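Local coordinates for putative capsular polysaccharide biosynthesis protein (Streptococcus pneumoniae serotype 4, PDB 6EWJ) that probably transfers an amino group to a sugar precursor of pneumococcal teichoic acid, using pyridoxal phosphate as cofactor, at residues E392-D395 with Y396-T400; L363-M367 with T368-K372; H350-L354 with P355-A359; I36-G39 with P40-E44. One frame throughout, in Å; residues are numbered along the deposited sequence.

Contact 1: residues E392-D395 with Y396-T400; sequences EEVD and YIIET
One turn of the long C-terminal helix brings I398 back over V394. From CB to tip, the isoleucine follows the carbonyl of V394: I398 CB lies 3.6 Å from V394 O, I398 CG1 closes to 3.3 Å of the same V394 O, and I398 CD1 reaches across to V394 CG1 at 4.0 Å. With CG1 beside its own backbone N (chi1 -70°), the longer branch runs back toward the preceding turn and the methyl ends there. The V394 methyl that receives it, CG1, is anti to its backbone N (chi1 177°) and so leans toward the turn that follows. I397 repeats this backward lean one residue earlier, placing its CG1 3.3 Å from E393 O.

The backbone of the same turns carries four i to i+4 hydrogen bonds; the straightest joins I398 N to V394 O (2.9 Å, 172°). Y396 N, I397 N and E399 N make the others, to E392 O, E393 O and D395 O. Further along, Y396 O accepts two bonds from opposite faces of its plane, one from T400 N and one from T400 OG1 (2.8 Å). The same OG1 sits 3.3 Å above the plane of the Y396 ring, over its centre, while Y396 OH is bonded to A343 O.

V394, I397 and I398 together form an apolar strip against Y295 of helix 268-299, and D395 OD1 adds a salt bridge to R294 at its border. The chemistry implies an amphipathic helix: its apolar strip is buried against helix 268-299, the salt bridge adds a charged tie beside it, and E392 and E399 lie on the exposed side.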
# COMPACT_ATOMS: atom_id res chain seq x y z
N GLU A 392 -26.00 -29.04 0.10
CA GLU A 392 -26.62 -29.44 1.37
C GLU A 392 -26.60 -28.27 2.38
O GLU A 392 -27.57 -28.03 3.08
CB GLU A 392 -25.92 -30.66 1.98
CG GLU A 392 -26.10 -31.97 1.22
CD GLU A 392 -25.15 -32.18 0.02
OE1 GLU A 392 -24.35 -31.28 -0.38
OE2 GLU A 392 -25.22 -33.29 -0.56
N GLU A 393 -25.49 -27.55 2.42
CA GLU A 393 -25.38 -26.35 3.26
C GLU A 393 -26.34 -25.24 2.82
O GLU A 393 -27.01 -24.63 3.67
CB GLU A 393 -23.94 -25.84 3.25
CG GLU A 393 -23.00 -26.74 4.03
CD GLU A 393 -21.53 -26.40 3.88
OE1 GLU A 393 -21.13 -25.73 2.90
OE2 GLU A 393 -20.77 -26.77 4.76
N VAL A 394 -26.43 -25.01 1.52
CA VAL A 394 -27.36 -24.02 0.98
C VAL A 394 -28.81 -24.38 1.38
O VAL A 394 -29.56 -23.54 1.86
CB VAL A 394 -27.22 -23.83 -0.56
CG1 VAL A 394 -28.26 -22.84 -1.08
CG2 VAL A 394 -25.84 -23.32 -0.95
N ASP A 395 -29.17 -25.65 1.20
CA ASP A 395 -30.51 -26.16 1.58
C ASP A 395 -30.76 -25.96 3.07
O ASP A 395 -31.84 -25.52 3.47
CB ASP A 395 -30.66 -27.63 1.21
CG ASP A 395 -30.75 -27.84 -0.30
OD1 ASP A 395 -30.89 -26.86 -1.08
OD2 ASP A 395 -30.69 -29.00 -0.72
N TYR A 396 -29.74 -26.24 3.86
CA TYR A 396 -29.80 -26.01 5.31
C TYR A 396 -29.99 -24.53 5.66
O TYR A 396 -30.82 -24.21 6.51
CB TYR A 396 -28.55 -26.58 5.98
CG TYR A 396 -28.51 -26.34 7.47
CD1 TYR A 396 -29.31 -27.07 8.34
CD2 TYR A 396 -27.65 -25.36 8.00
CE1 TYR A 396 -29.26 -26.85 9.71
CE2 TYR A 396 -27.59 -25.14 9.36
CZ TYR A 396 -28.40 -25.88 10.22
OH TYR A 396 -28.34 -25.64 11.56
N ILE A 397 -29.26 -23.63 4.99
CA ILE A 397 -29.40 -22.18 5.23
C ILE A 397 -30.81 -21.70 4.84
O ILE A 397 -31.45 -20.97 5.59
CB ILE A 397 -28.31 -21.36 4.47
CG1 ILE A 397 -26.92 -21.63 5.09
CG2 ILE A 397 -28.58 -19.87 4.52
CD1 ILE A 397 -25.75 -21.24 4.22
N ILE A 398 -31.30 -22.13 3.68
CA ILE A 398 -32.68 -21.80 3.25
C ILE A 398 -33.71 -22.16 4.33
O ILE A 398 -34.46 -21.32 4.82
CB ILE A 398 -33.01 -22.51 1.91
CG1 ILE A 398 -32.22 -21.89 0.77
CG2 ILE A 398 -34.52 -22.40 1.57
CD1 ILE A 398 -32.18 -22.77 -0.46
N GLU A 399 -33.73 -23.43 4.71
CA GLU A 399 -34.76 -23.91 5.59
C GLU A 399 -34.58 -23.31 7.03
O GLU A 399 -35.57 -22.88 7.63
CB GLU A 399 -35.06 -25.41 5.38
CG GLU A 399 -34.12 -26.26 6.13
CD GLU A 399 -34.62 -26.48 7.56
OE1 GLU A 399 -34.76 -25.48 8.31
OE2 GLU A 399 -34.90 -27.64 7.93
N THR A 400 -33.33 -23.17 7.52
CA THR A 400 -33.04 -22.55 8.84
C THR A 400 -33.40 -21.05 8.91
O THR A 400 -34.01 -20.60 9.87
CB THR A 400 -31.57 -22.73 9.27
OG1 THR A 400 -31.21 -24.12 9.26
CG2 THR A 400 -31.34 -22.18 10.68

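Contact 2: residues L363-M367 with T368-K372; sequences LGFDM and TNYPK
Between D366 and Y370 the backbone winds through a short 3-10 turn, with N369 N bonded to D366 O (2.9 Å) and Y370 N to M367 O (3.0 Å), each donor standing above the plane of the carbonyl it meets. The D366 carboxylate closes over the start of this turn. Its OD1 accepts T368 N at 3.0 Å, from above the carboxylate plane, and takes a second, weak bond from T368 OG1. What lets it bend over the following residues is a CG anti to the backbone N (chi1 -177°).

The Y370 side chain turns back toward F365. Its OH lies 3.7 Å from F365 CD1, at the edge of the phenylalanine ring and in its plane, and N369 CB rests over one face of the tyrosine ring, toward the rim. A water ties the group together, accepting from D366 N, donating to N369 OD1 and sharing a bond with Y370 OH. Separately, the M367 chain, bent at chi2 and chi3, curls its CE to 3.7 Å from Y370 CB.

F365 and Y370 both pack on M106 of strand 103-107, so the turn lies against the border strand of the main sheet. G364, with positive phi, is the C-prime residue of a Schellman motif ending helix 358-361, and Y370 is the N-cap of helix 371-378; between them, an Asx turn at D366 opens the 3-10 turn of this helix-to-helix connection.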
# COMPACT_ATOMS: atom_id res chain seq x y z
N LEU A 363 -17.93 14.19 10.84
CA LEU A 363 -17.90 15.16 9.72
C LEU A 363 -19.25 15.82 9.42
O LEU A 363 -19.41 16.45 8.39
CB LEU A 363 -17.34 14.45 8.49
CG LEU A 363 -15.91 13.96 8.63
CD1 LEU A 363 -15.54 13.09 7.42
CD2 LEU A 363 -14.88 15.08 8.81
N GLY A 364 -20.22 15.67 10.31
CA GLY A 364 -21.50 16.34 10.19
C GLY A 364 -22.60 15.57 9.48
O GLY A 364 -23.68 16.11 9.29
N PHE A 365 -22.35 14.33 9.06
CA PHE A 365 -23.40 13.55 8.39
C PHE A 365 -24.40 12.98 9.37
O PHE A 365 -24.04 12.48 10.43
CB PHE A 365 -22.79 12.48 7.50
CG PHE A 365 -21.99 13.04 6.39
CD1 PHE A 365 -22.59 13.47 5.21
CD2 PHE A 365 -20.62 13.22 6.54
CE1 PHE A 365 -21.81 14.00 4.19
CE2 PHE A 365 -19.86 13.81 5.54
CZ PHE A 365 -20.45 14.19 4.38
N ASP A 366 -25.68 13.06 9.02
CA ASP A 366 -26.78 12.78 9.96
C ASP A 366 -27.74 11.76 9.34
O ASP A 366 -28.28 12.00 8.27
CB ASP A 366 -27.48 14.10 10.28
CG ASP A 366 -28.58 13.95 11.30
OD1 ASP A 366 -29.10 12.84 11.56
OD2 ASP A 366 -28.95 15.00 11.85
N MET A 367 -27.89 10.63 10.02
CA MET A 367 -28.71 9.51 9.57
C MET A 367 -30.13 9.88 9.21
O MET A 367 -30.70 9.31 8.25
CB MET A 367 -28.75 8.37 10.62
CG MET A 367 -29.29 7.04 10.08
SD MET A 367 -28.22 6.20 8.84
CE MET A 367 -28.89 6.76 7.27
N THR A 368 -30.69 10.87 9.92
CA THR A 368 -32.07 11.32 9.65
C THR A 368 -32.23 11.93 8.25
O THR A 368 -33.35 12.03 7.76
CB THR A 368 -32.59 12.33 10.72
OG1 THR A 368 -31.82 13.54 10.70
CG2 THR A 368 -32.54 11.71 12.14
N ASN A 369 -31.13 12.34 7.60
CA ASN A 369 -31.17 12.82 6.19
C ASN A 369 -31.28 11.74 5.14
O ASN A 369 -31.48 12.05 3.96
CB ASN A 369 -29.96 13.72 5.87
CG ASN A 369 -30.01 15.08 6.55
OD1 ASN A 369 -29.02 15.52 7.14
ND2 ASN A 369 -31.14 15.73 6.48
N TYR A 370 -31.09 10.47 5.53
CA TYR A 370 -31.01 9.37 4.58
C TYR A 370 -31.86 8.20 5.04
O TYR A 370 -31.34 7.11 5.26
CB TYR A 370 -29.52 8.95 4.35
CG TYR A 370 -28.59 10.11 4.24
CD1 TYR A 370 -28.37 10.76 3.02
CD2 TYR A 370 -27.88 10.57 5.35
CE1 TYR A 370 -27.55 11.87 2.93
CE2 TYR A 370 -27.00 11.65 5.25
CZ TYR A 370 -26.86 12.30 4.04
OH TYR A 370 -26.03 13.42 3.95
N PRO A 371 -33.19 8.43 5.19
CA PRO A 371 -34.07 7.39 5.72
C PRO A 371 -34.15 6.11 4.90
O PRO A 371 -34.43 5.06 5.45
CB PRO A 371 -35.44 8.09 5.76
CG PRO A 371 -35.33 9.24 4.81
CD PRO A 371 -33.92 9.68 4.91
N LYS A 372 -33.98 6.21 3.58
CA LYS A 372 -34.07 5.03 2.71
C LYS A 372 -32.87 4.13 2.97
O LYS A 372 -32.98 2.88 3.03
CB LYS A 372 -34.17 5.43 1.24
CG LYS A 372 -35.38 6.34 0.96
CD LYS A 372 -36.64 5.58 0.66
CE LYS A 372 -37.80 6.54 0.29
NZ LYS A 372 -37.90 7.89 0.99
O HOH W 1 -26.18 14.63 6.68

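Contact 3: residues H350-L354 with P355-A359; sequences HYKPL and PLLTA
The pyrrolidine rings of P353 and P355 meet at P353 CB and P355 CD, 3.8 Å apart, at the start of the 3-10 turn that carries the chain from the cofactor site into helix 358-361. The aromatic rings lie just before it. H350 CB sits 3.8 Å above the centre of one face of the Y351 ring, and Y351 CZ lies in the plane of the imidazole, at its edge; the peptide bond joining the two residues is cis, which folds the histidine back onto the tyrosine. Y351 is seen to bind pyridoxal phosphate in this protein, though the cofactor is absent from this apo chain; its ring also packs on H179, another cofactor residue, and on Y255 of the second subunit.

Two backbone bonds shape the turn, L356 N to P353 O and L357 N to L354 O, both 2.9 Å long and both with the donor well above the carbonyl plane. Apolar side chains flank it. L356 lies alongside P353 and points the same way, its CD1 3.8 Å from P353 CD. L357 divides its branches: CD1 meets L354 CD2 at 4.0 Å, whereas CD2 touches K352 CD at 3.9 Å. The lysine is extended beyond CG (chi2 -165°), which lets its aliphatic part pass across the leucine while NZ goes on to a salt bridge with E254 and a hydrogen bond to Y255 O, both of the second subunit. The residues around Y351 and K352 thus lie at both the cofactor site and the dimer interface.

Where L354 joins P355, the linkage itself brings L354 CB within 3.4 Å of P355 CD, closer than usual carbon contact.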
# COMPACT_ATOMS: atom_id res chain seq x y z
N HIS A 350 -24.59 -5.80 5.12
CA HIS A 350 -24.05 -4.87 4.14
C HIS A 350 -25.15 -3.87 3.81
O HIS A 350 -26.08 -4.20 3.03
CB HIS A 350 -23.65 -5.58 2.87
CG HIS A 350 -22.59 -6.62 3.05
ND1 HIS A 350 -22.88 -7.88 3.51
CD2 HIS A 350 -21.25 -6.57 2.89
CE1 HIS A 350 -21.77 -8.59 3.58
NE2 HIS A 350 -20.76 -7.80 3.25
N TYR A 351 -25.13 -2.66 4.37
CA TYR A 351 -24.14 -2.15 5.35
C TYR A 351 -24.84 -1.19 6.26
O TYR A 351 -25.93 -0.74 5.98
CB TYR A 351 -23.08 -1.31 4.68
CG TYR A 351 -22.16 -1.97 3.69
CD1 TYR A 351 -21.01 -2.59 4.12
CD2 TYR A 351 -22.43 -1.94 2.31
CE1 TYR A 351 -20.12 -3.18 3.21
CE2 TYR A 351 -21.53 -2.53 1.40
CZ TYR A 351 -20.37 -3.15 1.87
OH TYR A 351 -19.44 -3.75 0.97
N LYS A 352 -24.19 -0.87 7.38
CA LYS A 352 -24.52 0.30 8.13
C LYS A 352 -24.37 1.47 7.19
O LYS A 352 -23.36 1.56 6.53
CB LYS A 352 -23.52 0.52 9.26
CG LYS A 352 -23.69 -0.41 10.41
CD LYS A 352 -22.92 0.13 11.62
CE LYS A 352 -23.25 -0.67 12.83
NZ LYS A 352 -22.37 -0.28 13.99
N PRO A 353 -25.35 2.39 7.12
CA PRO A 353 -25.17 3.54 6.28
C PRO A 353 -24.02 4.36 6.88
O PRO A 353 -23.83 4.35 8.10
CB PRO A 353 -26.49 4.31 6.44
CG PRO A 353 -27.47 3.28 6.83
CD PRO A 353 -26.71 2.33 7.68
N LEU A 354 -23.29 5.05 6.03
CA LEU A 354 -22.11 5.82 6.47
C LEU A 354 -22.39 6.75 7.65
O LEU A 354 -21.60 6.77 8.56
CB LEU A 354 -21.51 6.58 5.31
CG LEU A 354 -21.02 5.65 4.17
CD1 LEU A 354 -20.35 6.51 3.12
CD2 LEU A 354 -20.02 4.57 4.59
N PRO A 355 -23.57 7.45 7.66
CA PRO A 355 -23.89 8.35 8.76
C PRO A 355 -24.04 7.69 10.10
O PRO A 355 -24.01 8.39 11.07
CB PRO A 355 -25.21 8.99 8.32
CG PRO A 355 -25.17 8.90 6.83
CD PRO A 355 -24.55 7.59 6.56
N LEU A 356 -24.13 6.34 10.16
CA LEU A 356 -24.12 5.65 11.47
C LEU A 356 -22.74 5.55 12.08
O LEU A 356 -22.64 5.37 13.28
CB LEU A 356 -24.73 4.25 11.40
CG LEU A 356 -26.27 4.09 11.28
CD1 LEU A 356 -26.67 2.62 11.45
CD2 LEU A 356 -27.00 4.92 12.29
N LEU A 357 -21.70 5.69 11.26
CA LEU A 357 -20.31 5.45 11.66
C LEU A 357 -19.74 6.74 12.28
O LEU A 357 -19.95 7.84 11.76
CB LEU A 357 -19.49 5.01 10.47
CG LEU A 357 -20.00 3.81 9.65
CD1 LEU A 357 -19.21 3.68 8.36
CD2 LEU A 357 -20.03 2.49 10.45
N THR A 358 -19.07 6.58 13.41
CA THR A 358 -18.43 7.70 14.09
C THR A 358 -17.65 8.66 13.21
O THR A 358 -17.82 9.87 13.32
CB THR A 358 -17.55 7.15 15.24
OG1 THR A 358 -18.41 6.45 16.17
CG2 THR A 358 -16.71 8.24 15.96
N ALA A 359 -16.83 8.14 12.31
CA ALA A 359 -16.02 8.98 11.45
C ALA A 359 -16.83 9.98 10.64
O ALA A 359 -16.41 11.13 10.47
CB ALA A 359 -15.20 8.10 10.51

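Contact 4: residues I36-G39 with P40-E44; sequences ITTG and PKTKE
T38 and G39 face T42 and K43 across the first turn of helix 40-53, a helix N-terminus with G39 as N-cap and P40 at the first helical position.

Across the N-terminus the backbone bond is K43 N to G39 O, 3.3 Å long, nearly straight (163°) and in the carbonyl plane. G39 has no side chain; the carboxylate of D268, at the start of helix 268-299, meets the first turn instead: its OD2 accepts K41 N and its OD1 accepts T42 N. A negative group at this end of the helix would probably be favoured by the helix dipole.

Polar side chains tie the turn to its surroundings. T38 OG1 is bonded to M266 O and N265 ND2, and K41 forms a salt bridge with D29 of helix 21-31.

The remaining contacts are van der Waals. T38 and T42 both hold their CG2 methyl anti to the backbone N, and these methyls meet at 4.1 Å. K43 bends at chi2 (-40°) and doubles back toward the loop, its CG passing 3.5 Å from G39 O. It crosses T38 at about a right angle, ending with K43 NZ 3.7 Å from T38 CG2.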
# COMPACT_ATOMS: atom_id res chain seq x y z
N ILE A 36 9.96 -11.11 -7.42
CA ILE A 36 8.98 -11.38 -6.36
C ILE A 36 8.07 -10.20 -6.02
O ILE A 36 6.99 -10.42 -5.51
CB ILE A 36 9.59 -11.98 -5.07
CG1 ILE A 36 10.68 -11.05 -4.48
CG2 ILE A 36 10.12 -13.37 -5.36
CD1 ILE A 36 11.12 -11.44 -3.10
N THR A 37 8.49 -8.97 -6.32
CA THR A 37 7.56 -7.84 -6.31
C THR A 37 7.02 -7.63 -7.74
O THR A 37 6.95 -8.61 -8.50
CB THR A 37 8.15 -6.57 -5.63
OG1 THR A 37 7.12 -5.58 -5.48
CG2 THR A 37 9.34 -5.98 -6.38
N THR A 38 6.62 -6.41 -8.09
CA THR A 38 6.05 -6.11 -9.41
C THR A 38 6.97 -6.58 -10.56
O THR A 38 8.15 -6.24 -10.63
CB THR A 38 5.74 -4.60 -9.58
OG1 THR A 38 4.93 -4.15 -8.48
CG2 THR A 38 4.97 -4.30 -10.91
N GLY A 39 6.43 -7.42 -11.42
CA GLY A 39 7.24 -8.00 -12.51
C GLY A 39 6.38 -8.43 -13.69
O GLY A 39 5.30 -7.84 -13.90
N PRO A 40 6.88 -9.38 -14.50
CA PRO A 40 6.16 -9.78 -15.73
C PRO A 40 4.77 -10.36 -15.48
O PRO A 40 3.88 -10.08 -16.26
CB PRO A 40 7.07 -10.83 -16.39
CG PRO A 40 8.29 -10.93 -15.56
CD PRO A 40 8.12 -10.14 -14.29
N LYS A 41 4.59 -11.09 -14.39
CA LYS A 41 3.26 -11.64 -14.06
C LYS A 41 2.23 -10.55 -13.78
O LYS A 41 1.08 -10.67 -14.20
CB LYS A 41 3.32 -12.65 -12.90
CG LYS A 41 4.13 -13.90 -13.26
CD LYS A 41 3.74 -15.05 -12.35
CE LYS A 41 4.68 -16.26 -12.33
NZ LYS A 41 5.25 -16.53 -13.65
N THR A 42 2.65 -9.49 -13.10
CA THR A 42 1.75 -8.34 -12.88
C THR A 42 1.31 -7.68 -14.22
O THR A 42 0.15 -7.44 -14.42
CB THR A 42 2.31 -7.33 -11.85
OG1 THR A 42 2.43 -7.98 -10.59
CG2 THR A 42 1.41 -6.12 -11.68
N LYS A 43 2.26 -7.49 -15.14
CA LYS A 43 1.96 -6.94 -16.46
C LYS A 43 1.04 -7.90 -17.24
O LYS A 43 0.08 -7.46 -17.84
CB LYS A 43 3.25 -6.59 -17.25
CG LYS A 43 4.25 -5.69 -16.50
CD LYS A 43 3.62 -4.58 -15.67
CE LYS A 43 4.65 -3.61 -15.08
NZ LYS A 43 4.11 -2.61 -14.11
N GLU A 44 1.27 -9.19 -17.14
CA GLU A 44 0.43 -10.18 -17.85
C GLU A 44 -0.97 -10.17 -17.22
O GLU A 44 -1.94 -10.23 -17.96
CB GLU A 44 1.06 -11.58 -17.80
CG GLU A 44 0.29 -12.71 -18.48
CD GLU A 44 0.18 -12.60 -20.01
OE1 GLU A 44 0.74 -11.67 -20.63
OE2 GLU A 44 -0.52 -13.45 -20.60

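In the fold
From the N terminus, contact 4 comes first, turning the loop after helix 21-31 into helix 40-53 beside helix 268-299. Contact 3 then carries the chain from the cofactor site into helix 358-361, contact 2 joins that helix to helix 371-378, and contact 1 lies within helix 391-409. All four are local and follow in series; none encloses or crosses another. Contacts 2 and 3 touch, M367 SD packing on P353 CB at 3.5 Å, and both lean on strand 103-107. Contact 4 lies across the chain's centre from them, yet it and contact 3 both reach the second subunit. Contacts 1 and 4 meet different parts of helix 268-299.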